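PDB 3MKH: nitroalkane oxidase from Podospora anserina, which oxidises nitroalkanes, preferring longer ones, to aldehydes or ketones with its FAD cofactor, consuming oxygen and releasing nitrite and hydrogen peroxide. Local coordinates for residues Lys356-Glu361 and Pro396-Asn402; Phe151-Leu157 and Val187-Thr193; Gly126-Ala130 and Thr172-Trp177. All blocks are in the same frame, centred on the assembly; numbering follows the deposited sequence.

Contact 1: Lys356-Glu361 and Pro396-Asn402; sequences KVFCSE and PIFDGGN. With FAD (flavin-adenine dinucleotide), chain E.
Pro396 lies against Ser360, its CG 3.8 Å from Ser360 CB, where helix 345-374 of the C-terminal helical domain of the acyl-CoA dehydrogenase fold passes the FAD-binding loop. The side chain that reaches into this loop is Lys356. With CG anti to the backbone N (chi1 -160°) and a bend at chi2, it sends its ammonium group among the carbonyl oxygens of the loop, where Leu395 O, just before the segment, also accepts from it. Ile397 turns its side chain away from the helix, and its O accepts a hydrogen bond from the ribityl O3' of FAD. Phe398 O meets Lys356 NZ at 2.9 Å almost head-on, with a C=O...N angle of 169°, while the Phe398 ring edge abuts C7 of the flavin. At Asp399, inferred to be the proton acceptor, CB lies near Lys356 CE, and OD1 has a salt bridge to Arg406 and a hydrogen bond with Ser273 OG, both beyond the two segments. Gly400 works both ways: its O takes a second bond from Lys356 NZ at 3.0 Å, from above the carbonyl plane, and its N donates to FAD O3'. Gly401, the N-cap of helix 402-415, gives its N to the phosphate oxygen O1P of FAD at 2.7 Å. Asn402 closes the loop as a knob among Lys356, Val357, Ser360 and Glu361, its backbone N donating to Pro396 O at 2.8 Å.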
# COMPACT_ATOMS: atom_id res chain seq x y z
N LYS A 356 -0.50 -4.87 -18.09
CA LYS A 356 -0.01 -3.49 -18.23
C LYS A 356 -0.15 -2.75 -16.89
O LYS A 356 0.80 -2.17 -16.40
CB LYS A 356 -0.78 -2.75 -19.33
CG LYS A 356 -0.08 -1.51 -19.90
CD LYS A 356 -0.17 -0.28 -18.98
CE LYS A 356 0.10 1.02 -19.78
NZ LYS A 356 0.07 2.26 -18.91
N VAL A 357 -1.34 -2.79 -16.31
CA VAL A 357 -1.57 -2.06 -15.07
C VAL A 357 -0.76 -2.63 -13.91
O VAL A 357 -0.14 -1.89 -13.15
CB VAL A 357 -3.06 -2.02 -14.70
CG1 VAL A 357 -3.26 -1.37 -13.32
CG2 VAL A 357 -3.84 -1.27 -15.78
N PHE A 358 -0.75 -3.95 -13.76
CA PHE A 358 -0.06 -4.56 -12.61
C PHE A 358 1.45 -4.31 -12.65
O PHE A 358 2.04 -3.90 -11.66
CB PHE A 358 -0.31 -6.08 -12.56
CG PHE A 358 0.42 -6.78 -11.43
CD1 PHE A 358 1.71 -7.27 -11.62
CD2 PHE A 358 -0.16 -6.92 -10.18
CE1 PHE A 358 2.39 -7.93 -10.58
CE2 PHE A 358 0.51 -7.56 -9.15
CZ PHE A 358 1.79 -8.07 -9.35
N CYS A 359 2.06 -4.59 -13.80
CA CYS A 359 3.50 -4.59 -13.94
C CYS A 359 4.06 -3.17 -13.97
O CYS A 359 5.14 -2.92 -13.43
CB CYS A 359 3.92 -5.35 -15.21
SG CYS A 359 3.47 -7.13 -15.21
N SER A 360 3.34 -2.24 -14.60
CA SER A 360 3.83 -0.86 -14.66
C SER A 360 3.92 -0.30 -13.24
O SER A 360 4.91 0.32 -12.88
CB SER A 360 2.93 0.03 -15.53
OG SER A 360 1.62 0.11 -14.99
N GLU A 361 2.91 -0.56 -12.43
CA GLU A 361 2.88 0.00 -11.08
C GLU A 361 3.82 -0.75 -10.15
O GLU A 361 4.47 -0.15 -9.29
CB GLU A 361 1.43 0.07 -10.56
CG GLU A 361 0.64 1.14 -11.31
CD GLU A 361 -0.83 1.23 -10.93
OE1 GLU A 361 -1.24 0.65 -9.90
OE2 GLU A 361 -1.57 1.91 -11.67
N PRO A 396 3.28 3.41 -16.01
CA PRO A 396 1.85 3.54 -15.73
C PRO A 396 1.19 4.61 -16.58
O PRO A 396 0.02 4.48 -16.92
CB PRO A 396 1.84 3.96 -14.25
CG PRO A 396 3.12 3.41 -13.70
CD PRO A 396 4.09 3.66 -14.81
N ILE A 397 1.95 5.65 -16.96
CA ILE A 397 1.37 6.83 -17.60
C ILE A 397 1.41 6.82 -19.12
O ILE A 397 0.63 7.51 -19.76
CB ILE A 397 1.99 8.16 -17.06
CG1 ILE A 397 3.51 8.18 -17.25
CG2 ILE A 397 1.67 8.35 -15.58
CD1 ILE A 397 4.16 9.46 -16.69
N PHE A 398 2.31 6.03 -19.70
CA PHE A 398 2.42 6.02 -21.16
C PHE A 398 1.67 4.83 -21.73
O PHE A 398 1.04 4.06 -20.97
CB PHE A 398 3.88 6.16 -21.66
CG PHE A 398 4.63 4.84 -21.81
CD1 PHE A 398 4.23 3.69 -21.14
CD2 PHE A 398 5.77 4.79 -22.60
CE1 PHE A 398 4.94 2.50 -21.28
CE2 PHE A 398 6.49 3.59 -22.75
CZ PHE A 398 6.07 2.46 -22.09
N ASP A 399 1.68 4.72 -23.05
CA ASP A 399 0.97 3.66 -23.75
C ASP A 399 -0.49 3.54 -23.28
O ASP A 399 -0.99 2.44 -23.08
CB ASP A 399 1.70 2.33 -23.56
CG ASP A 399 1.47 1.37 -24.71
OD1 ASP A 399 0.91 0.28 -24.48
OD2 ASP A 399 1.86 1.72 -25.85
N GLY A 400 -1.15 4.69 -23.11
CA GLY A 400 -2.46 4.74 -22.51
C GLY A 400 -2.35 4.63 -21.00
O GLY A 400 -2.16 3.54 -20.44
N GLY A 401 -2.48 5.78 -20.33
CA GLY A 401 -2.27 5.88 -18.89
C GLY A 401 -3.23 5.00 -18.10
O GLY A 401 -4.35 4.78 -18.55
N ASN A 402 -2.79 4.49 -16.95
CA ASN A 402 -3.64 3.59 -16.17
C ASN A 402 -4.94 4.25 -15.67
O ASN A 402 -6.00 3.61 -15.64
CB ASN A 402 -2.89 2.99 -14.98
CG ASN A 402 -1.76 2.06 -15.42
OD1 ASN A 402 -0.94 1.65 -14.60
ND2 ASN A 402 -1.71 1.73 -16.70
PA FAD E . -4.40 12.13 -20.97
O1A FAD E . -5.52 12.45 -21.86
O2A FAD E . -3.18 12.94 -21.04
O5B FAD E . -4.95 12.14 -19.46
C5B FAD E . -4.15 12.63 -18.39
C4B FAD E . -4.72 12.27 -17.00
O4B FAD E . -5.99 12.92 -16.84
C3B FAD E . -5.00 10.78 -16.87
O3B FAD E . -3.84 10.11 -16.36
C2B FAD E . -6.11 10.74 -15.84
O2B FAD E . -5.56 10.77 -14.53
C1B FAD E . -6.88 12.04 -16.11
N9A FAD E . -8.08 11.72 -16.93
C8A FAD E . -8.33 12.17 -18.15
N7A FAD E . -9.48 11.67 -18.59
C5A FAD E . -9.97 10.89 -17.63
C6A FAD E . -11.12 10.12 -17.51
N6A FAD E . -12.00 10.07 -18.50
N1A FAD E . -11.32 9.43 -16.38
C2A FAD E . -10.44 9.48 -15.40
N3A FAD E . -9.34 10.21 -15.48
C4A FAD E . -9.08 10.92 -16.58
N1 FAD E . 1.77 8.31 -27.91
C2 FAD E . 1.54 7.87 -29.21
O2 FAD E . 0.54 8.24 -29.81
N3 FAD E . 2.45 7.01 -29.82
C4 FAD E . 3.59 6.59 -29.15
O4 FAD E . 4.39 5.83 -29.70
C4X FAD E . 3.81 7.03 -27.85
N5 FAD E . 4.95 6.63 -27.14
C5X FAD E . 5.33 7.34 -26.00
C6 FAD E . 6.60 7.20 -25.46
C7 FAD E . 6.96 7.92 -24.33
C7M FAD E . 8.36 7.78 -23.73
C8 FAD E . 6.05 8.78 -23.73
C8M FAD E . 6.43 9.58 -22.49
C9 FAD E . 4.77 8.91 -24.27
C9A FAD E . 4.41 8.19 -25.40
N10 FAD E . 3.14 8.33 -25.94
C10 FAD E . 2.90 7.89 -27.24
C1' FAD E . 2.03 8.92 -25.15
C2' FAD E . 1.34 7.86 -24.30
O2' FAD E . 0.74 6.87 -25.14
C3' FAD E . 0.28 8.44 -23.35
O3' FAD E . -0.13 7.41 -22.46
C4' FAD E . -0.96 9.00 -24.06
O4' FAD E . -0.70 10.30 -24.56
C5' FAD E . -2.14 9.07 -23.09
O5' FAD E . -1.80 9.81 -21.91
P FAD E . -2.76 9.79 -20.63
O1P FAD E . -3.16 8.41 -20.38
O2P FAD E . -2.12 10.55 -19.56
O3P FAD E . -4.05 10.58 -21.19

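Contact 2: Phe151-Leu157 and Val187-Thr193; sequences FQTTARL and VVCRDAT. With SO4 (sulfate ion), chain G.
Thr154 CG2 sits 3.5 Å above the centre of the Arg190 guanidinium plane. Arg190 CG lies between the backbone N and the carbonyl carbon (chi1 76°), and the chain then runs extended to NE, laying the group alongside Thr154. Along its edge come Phe151 O, bound by Arg190 NE at 2.7 Å and tilted a little from the plane, and O3 of a sulfate, bound by Arg190 NH1 at 3.0 Å. The Arg156 guanidinium has Ala192 CB over one face, towards its rim, and at its edge a water that accepts from Arg156 NE and donates to the sulfate; Arg156 NH2 adds a weak hydrogen bond to sulfate O4. Over one face of the Phe151 ring lies Val188 O, and CZ of the ring touches Val188 CG1 at 3.7 Å; Phe134 meets Phe151 edge-to-face.

Thr154, Arg156 and Arg190 sit on two parallel neighbours, strands 154-158 and 184-191, in the central beta domain of the acyl-CoA dehydrogenase fold, with Phe151 and Ala192 in the flanking loops. Arg190 N donates to Thr153 O at 3.0 Å, Arg190 O accepts from Ala155 N, and Ala192 N meets Ala155 O at 2.7 Å in a nearly straight bond (174°). A methionine in place of Arg190 would probably leave Phe151 O without its side-chain donor and the sulfate with one arginine fewer.

The sulfate probably comes from the crystallisation liquor. At the end of the strand, Asp191 OD1 takes Thr193 N in an Asx turn and, through its syn lone pair, the Thr193 hydroxyl. That fixes Thr193 OG1, which accepts from Leu157 N at 2.9 Å.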
# COMPACT_ATOMS: atom_id res chain seq x y z
N PHE A 151 -10.68 14.32 -31.18
CA PHE A 151 -9.32 14.56 -31.66
C PHE A 151 -9.17 15.95 -32.26
O PHE A 151 -10.03 16.42 -32.98
CB PHE A 151 -8.94 13.54 -32.74
CG PHE A 151 -8.58 12.18 -32.21
CD1 PHE A 151 -7.41 12.00 -31.47
CD2 PHE A 151 -9.39 11.08 -32.48
CE1 PHE A 151 -7.08 10.74 -30.99
CE2 PHE A 151 -9.07 9.84 -32.02
CZ PHE A 151 -7.91 9.66 -31.27
N GLN A 152 -8.05 16.61 -31.98
CA GLN A 152 -7.79 17.90 -32.58
C GLN A 152 -7.30 17.70 -34.00
O GLN A 152 -7.45 18.58 -34.84
CB GLN A 152 -6.75 18.69 -31.77
CG GLN A 152 -6.49 20.12 -32.27
CD GLN A 152 -5.37 20.23 -33.32
OE1 GLN A 152 -4.46 19.41 -33.37
NE2 GLN A 152 -5.44 21.28 -34.15
N THR A 153 -6.70 16.55 -34.27
CA THR A 153 -6.19 16.27 -35.61
C THR A 153 -7.35 15.77 -36.49
O THR A 153 -8.05 14.82 -36.15
CB THR A 153 -5.04 15.23 -35.59
OG1 THR A 153 -3.94 15.75 -34.82
CG2 THR A 153 -4.55 14.93 -37.00
N THR A 154 -7.53 16.43 -37.63
CA THR A 154 -8.66 16.13 -38.49
C THR A 154 -8.20 15.78 -39.88
O THR A 154 -7.08 16.10 -40.28
CB THR A 154 -9.60 17.34 -38.63
OG1 THR A 154 -8.86 18.44 -39.17
CG2 THR A 154 -10.18 17.74 -37.30
N ALA A 155 -9.09 15.10 -40.61
CA ALA A 155 -8.86 14.79 -42.01
C ALA A 155 -10.16 15.08 -42.78
O ALA A 155 -11.24 14.86 -42.26
CB ALA A 155 -8.43 13.33 -42.17
N ARG A 156 -10.02 15.61 -43.99
CA ARG A 156 -11.16 15.93 -44.84
C ARG A 156 -10.86 15.49 -46.27
O ARG A 156 -9.78 15.75 -46.79
CB ARG A 156 -11.42 17.44 -44.85
CG ARG A 156 -11.85 18.01 -43.52
CD ARG A 156 -11.77 19.54 -43.54
NE ARG A 156 -12.05 20.12 -42.23
CZ ARG A 156 -11.15 20.22 -41.24
NH1 ARG A 156 -9.91 19.78 -41.41
NH2 ARG A 156 -11.50 20.77 -40.09
N LEU A 157 -11.82 14.81 -46.90
CA LEU A 157 -11.66 14.41 -48.29
C LEU A 157 -11.97 15.61 -49.18
O LEU A 157 -13.06 16.16 -49.14
CB LEU A 157 -12.60 13.24 -48.62
CG LEU A 157 -12.60 12.66 -50.04
CD1 LEU A 157 -11.24 12.11 -50.41
CD2 LEU A 157 -13.65 11.57 -50.14
N VAL A 187 -1.42 7.85 -38.67
CA VAL A 187 -1.98 9.02 -38.02
C VAL A 187 -3.44 8.78 -37.68
O VAL A 187 -4.28 8.55 -38.56
CB VAL A 187 -1.83 10.29 -38.86
CG1 VAL A 187 -2.40 11.52 -38.11
CG2 VAL A 187 -0.36 10.51 -39.19
N VAL A 188 -3.71 8.78 -36.39
CA VAL A 188 -5.06 8.62 -35.91
C VAL A 188 -5.71 9.99 -35.86
O VAL A 188 -5.20 10.93 -35.24
CB VAL A 188 -5.09 7.97 -34.53
CG1 VAL A 188 -6.54 7.70 -34.08
CG2 VAL A 188 -4.28 6.68 -34.56
N CYS A 189 -6.84 10.10 -36.55
CA CYS A 189 -7.49 11.39 -36.67
C CYS A 189 -9.00 11.24 -36.80
O CYS A 189 -9.52 10.12 -36.90
CB CYS A 189 -6.91 12.15 -37.87
SG CYS A 189 -6.92 11.17 -39.39
N ARG A 190 -9.70 12.37 -36.79
CA ARG A 190 -11.14 12.31 -37.03
C ARG A 190 -11.55 12.94 -38.37
O ARG A 190 -11.07 14.02 -38.76
CB ARG A 190 -11.93 12.89 -35.85
CG ARG A 190 -11.92 14.37 -35.76
CD ARG A 190 -12.81 14.86 -34.64
NE ARG A 190 -12.39 16.20 -34.27
CZ ARG A 190 -12.81 17.30 -34.89
NH1 ARG A 190 -13.67 17.20 -35.89
NH2 ARG A 190 -12.36 18.49 -34.51
N ASP A 191 -12.44 12.24 -39.07
CA ASP A 191 -12.97 12.69 -40.35
C ASP A 191 -13.83 13.92 -40.10
O ASP A 191 -14.77 13.88 -39.31
CB ASP A 191 -13.81 11.57 -40.97
CG ASP A 191 -14.46 11.97 -42.28
OD1 ASP A 191 -14.05 12.99 -42.88
OD2 ASP A 191 -15.38 11.25 -42.72
N ALA A 192 -13.49 15.02 -40.75
CA ALA A 192 -14.27 16.24 -40.62
C ALA A 192 -14.90 16.64 -41.97
O ALA A 192 -15.35 17.77 -42.14
CB ALA A 192 -13.40 17.38 -40.06
N THR A 193 -14.93 15.70 -42.91
CA THR A 193 -15.52 15.96 -44.22
C THR A 193 -16.98 16.35 -44.06
O THR A 193 -17.46 17.29 -44.69
CB THR A 193 -15.45 14.73 -45.13
OG1 THR A 193 -14.11 14.25 -45.17
CG2 THR A 193 -15.93 15.09 -46.56
S SO4 G . -13.90 20.98 -37.27
O1 SO4 G . -13.85 22.27 -36.58
O2 SO4 G . -12.54 20.50 -37.47
O3 SO4 G . -14.64 20.03 -36.44
O4 SO4 G . -14.55 21.14 -38.57
O HOH W 1 -14.38 20.72 -41.14

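Contact 3: Gly126-Ala130 and Thr172-Trp177; sequences GSPLA and TNCAGW. With FAD (flavin-adenine dinucleotide), chain E.
Leu129 drives its CD1 methyl onto the indole face of Trp177, a CH-pi contact joining the segment that leads into strand 130-133 to the loop between strands 161-168 and 184-191 of the central beta domain. This is the tight part. CD1 stands 3.4 Å from the centroid of the five-membered ring of Trp177 and only 11° off the ring normal. Leu129 CG lies anti to its carbonyl carbon (chi1 -73°), which carries the branch over the pyrrole part of the indole; the two side chains cross at about a right angle. Its other methyl, CD2, faces the Asn173 side chain, and CD1 also touches Gly176 CA at 3.8 Å. Asn173 and Gly176 are the ends of a type I beta turn, closed by Gly176 N to Asn173 O, and Trp177 follows directly after it. Phe44 stacks with the indole, and Tyr51 of helix 48-56 meets it edge-to-face.

The Ser127 end is more open: Ser127 and Trp177 are both partly exposed, and the serine hydroxyl turns to Gln48. At the Ala130 end the contact thins, the methyl pointing away and Ala130 O standing 3.5 Å from Asn173 CB. Thr172 there belongs to the cofactor site: its N makes a weak hydrogen bond to FAD O4, and its OG1 is 2.8 Å from FAD N5.

One polar bond joins the more open end. Trp177 NE1 donates to Ser127 O at 2.9 Å, nearly straight, with the acceptor in the indole plane.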
# COMPACT_ATOMS: atom_id res chain seq x y z
N GLY A 126 19.13 -0.23 -44.18
CA GLY A 126 18.79 1.13 -43.81
C GLY A 126 18.33 1.23 -42.36
O GLY A 126 18.65 0.37 -41.53
N SER A 127 17.56 2.27 -42.07
CA SER A 127 17.10 2.51 -40.71
C SER A 127 15.75 3.18 -40.72
O SER A 127 15.59 4.25 -40.14
CB SER A 127 18.14 3.37 -39.97
OG SER A 127 18.49 4.51 -40.73
N PRO A 128 14.74 2.55 -41.36
CA PRO A 128 13.41 3.15 -41.46
C PRO A 128 12.73 3.21 -40.09
O PRO A 128 12.86 2.28 -39.30
CB PRO A 128 12.66 2.20 -42.39
CG PRO A 128 13.33 0.84 -42.19
CD PRO A 128 14.79 1.18 -41.94
N LEU A 129 12.00 4.29 -39.84
CA LEU A 129 11.28 4.50 -38.59
C LEU A 129 9.79 4.57 -38.87
O LEU A 129 9.37 5.17 -39.87
CB LEU A 129 11.70 5.83 -37.96
CG LEU A 129 13.08 5.90 -37.32
CD1 LEU A 129 13.46 7.36 -37.11
CD2 LEU A 129 13.07 5.14 -36.01
N ALA A 130 9.00 3.97 -37.98
CA ALA A 130 7.55 4.04 -38.05
C ALA A 130 7.03 4.57 -36.72
O ALA A 130 7.72 4.46 -35.70
CB ALA A 130 6.93 2.64 -38.36
N THR A 172 6.21 8.56 -30.42
CA THR A 172 7.60 8.16 -30.54
C THR A 172 8.01 7.92 -31.99
O THR A 172 7.35 7.19 -32.72
CB THR A 172 7.85 6.90 -29.70
OG1 THR A 172 7.46 7.15 -28.34
CG2 THR A 172 9.30 6.51 -29.75
N ASN A 173 9.12 8.55 -32.40
CA ASN A 173 9.69 8.41 -33.74
C ASN A 173 9.04 9.26 -34.84
O ASN A 173 9.57 9.30 -35.95
CB ASN A 173 9.66 6.94 -34.23
CG ASN A 173 10.56 6.00 -33.45
OD1 ASN A 173 10.41 4.77 -33.56
ND2 ASN A 173 11.50 6.55 -32.70
N CYS A 174 7.91 9.92 -34.57
CA CYS A 174 7.13 10.52 -35.66
C CYS A 174 7.91 11.56 -36.49
O CYS A 174 7.59 11.78 -37.67
CB CYS A 174 5.83 11.15 -35.14
SG CYS A 174 6.09 12.62 -34.11
N ALA A 175 8.93 12.17 -35.89
CA ALA A 175 9.66 13.22 -36.60
C ALA A 175 10.87 12.71 -37.41
O ALA A 175 11.47 13.47 -38.17
CB ALA A 175 10.08 14.33 -35.61
N GLY A 176 11.21 11.43 -37.26
CA GLY A 176 12.31 10.86 -38.03
C GLY A 176 13.69 11.26 -37.51
O GLY A 176 13.79 12.05 -36.58
N TRP A 177 14.74 10.72 -38.13
CA TRP A 177 16.10 10.99 -37.66
C TRP A 177 16.51 12.45 -37.81
O TRP A 177 17.30 12.96 -37.01
CB TRP A 177 17.11 10.11 -38.40
CG TRP A 177 16.91 8.65 -38.17
CD1 TRP A 177 16.53 7.72 -39.10
CD2 TRP A 177 17.08 7.94 -36.94
NE1 TRP A 177 16.46 6.47 -38.52
CE2 TRP A 177 16.79 6.58 -37.19
CE3 TRP A 177 17.46 8.32 -35.64
CZ2 TRP A 177 16.85 5.60 -36.20
CZ3 TRP A 177 17.52 7.34 -34.65
CH2 TRP A 177 17.23 6.00 -34.94
PA FAD E . -4.40 12.13 -20.97
O1A FAD E . -5.52 12.45 -21.86
O2A FAD E . -3.18 12.94 -21.04
O5B FAD E . -4.95 12.14 -19.46
C5B FAD E . -4.15 12.63 -18.39
C4B FAD E . -4.72 12.27 -17.00
O4B FAD E . -5.99 12.92 -16.84
C3B FAD E . -5.00 10.78 -16.87
O3B FAD E . -3.84 10.11 -16.36
C2B FAD E . -6.11 10.74 -15.84
O2B FAD E . -5.56 10.77 -14.53
C1B FAD E . -6.88 12.04 -16.11
N9A FAD E . -8.08 11.72 -16.93
C8A FAD E . -8.33 12.17 -18.15
N7A FAD E . -9.48 11.67 -18.59
C5A FAD E . -9.97 10.89 -17.63
C6A FAD E . -11.12 10.12 -17.51
N6A FAD E . -12.00 10.07 -18.50
N1A FAD E . -11.32 9.43 -16.38
C2A FAD E . -10.44 9.48 -15.40
N3A FAD E . -9.34 10.21 -15.48
C4A FAD E . -9.08 10.92 -16.58
N1 FAD E . 1.77 8.31 -27.91
C2 FAD E . 1.54 7.87 -29.21
O2 FAD E . 0.54 8.24 -29.81
N3 FAD E . 2.45 7.01 -29.82
C4 FAD E . 3.59 6.59 -29.15
O4 FAD E . 4.39 5.83 -29.70
C4X FAD E . 3.81 7.03 -27.85
N5 FAD E . 4.95 6.63 -27.14
C5X FAD E . 5.33 7.34 -26.00
C6 FAD E . 6.60 7.20 -25.46
C7 FAD E . 6.96 7.92 -24.33
C7M FAD E . 8.36 7.78 -23.73
C8 FAD E . 6.05 8.78 -23.73
C8M FAD E . 6.43 9.58 -22.49
C9 FAD E . 4.77 8.91 -24.27
C9A FAD E . 4.41 8.19 -25.40
N10 FAD E . 3.14 8.33 -25.94
C10 FAD E . 2.90 7.89 -27.24
C1' FAD E . 2.03 8.92 -25.15
C2' FAD E . 1.34 7.86 -24.30
O2' FAD E . 0.74 6.87 -25.14
C3' FAD E . 0.28 8.44 -23.35
O3' FAD E . -0.13 7.41 -22.46
C4' FAD E . -0.96 9.00 -24.06
O4' FAD E . -0.70 10.30 -24.56
C5' FAD E . -2.14 9.07 -23.09
O5' FAD E . -1.80 9.81 -21.91
P FAD E . -2.76 9.79 -20.63
O1P FAD E . -3.16 8.41 -20.38
O2P FAD E . -2.12 10.55 -19.56
O3P FAD E . -4.05 10.58 -21.19

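Following the chain from the N terminus, 126-130 opens contact 3 and 151-157 opens contact 2 before 172-177 closes contact 3 and 187-193 closes contact 2. Their segments alternate, so the two loops cross, and strand 161-168 lies within both. Together they tie the central beta domain to itself: contact 2 pairs strands 154-158 and 184-191, while contact 3 joins the approaches to strands 130-133 and 184-191. Contact 1 follows in series, closing a mostly helical loop of 34 residues within the C-terminal domain. Contacts 1 and 3 both touch FAD, their nearest atoms about 6 Å apart; contact 2 lies farther out in the beta domain.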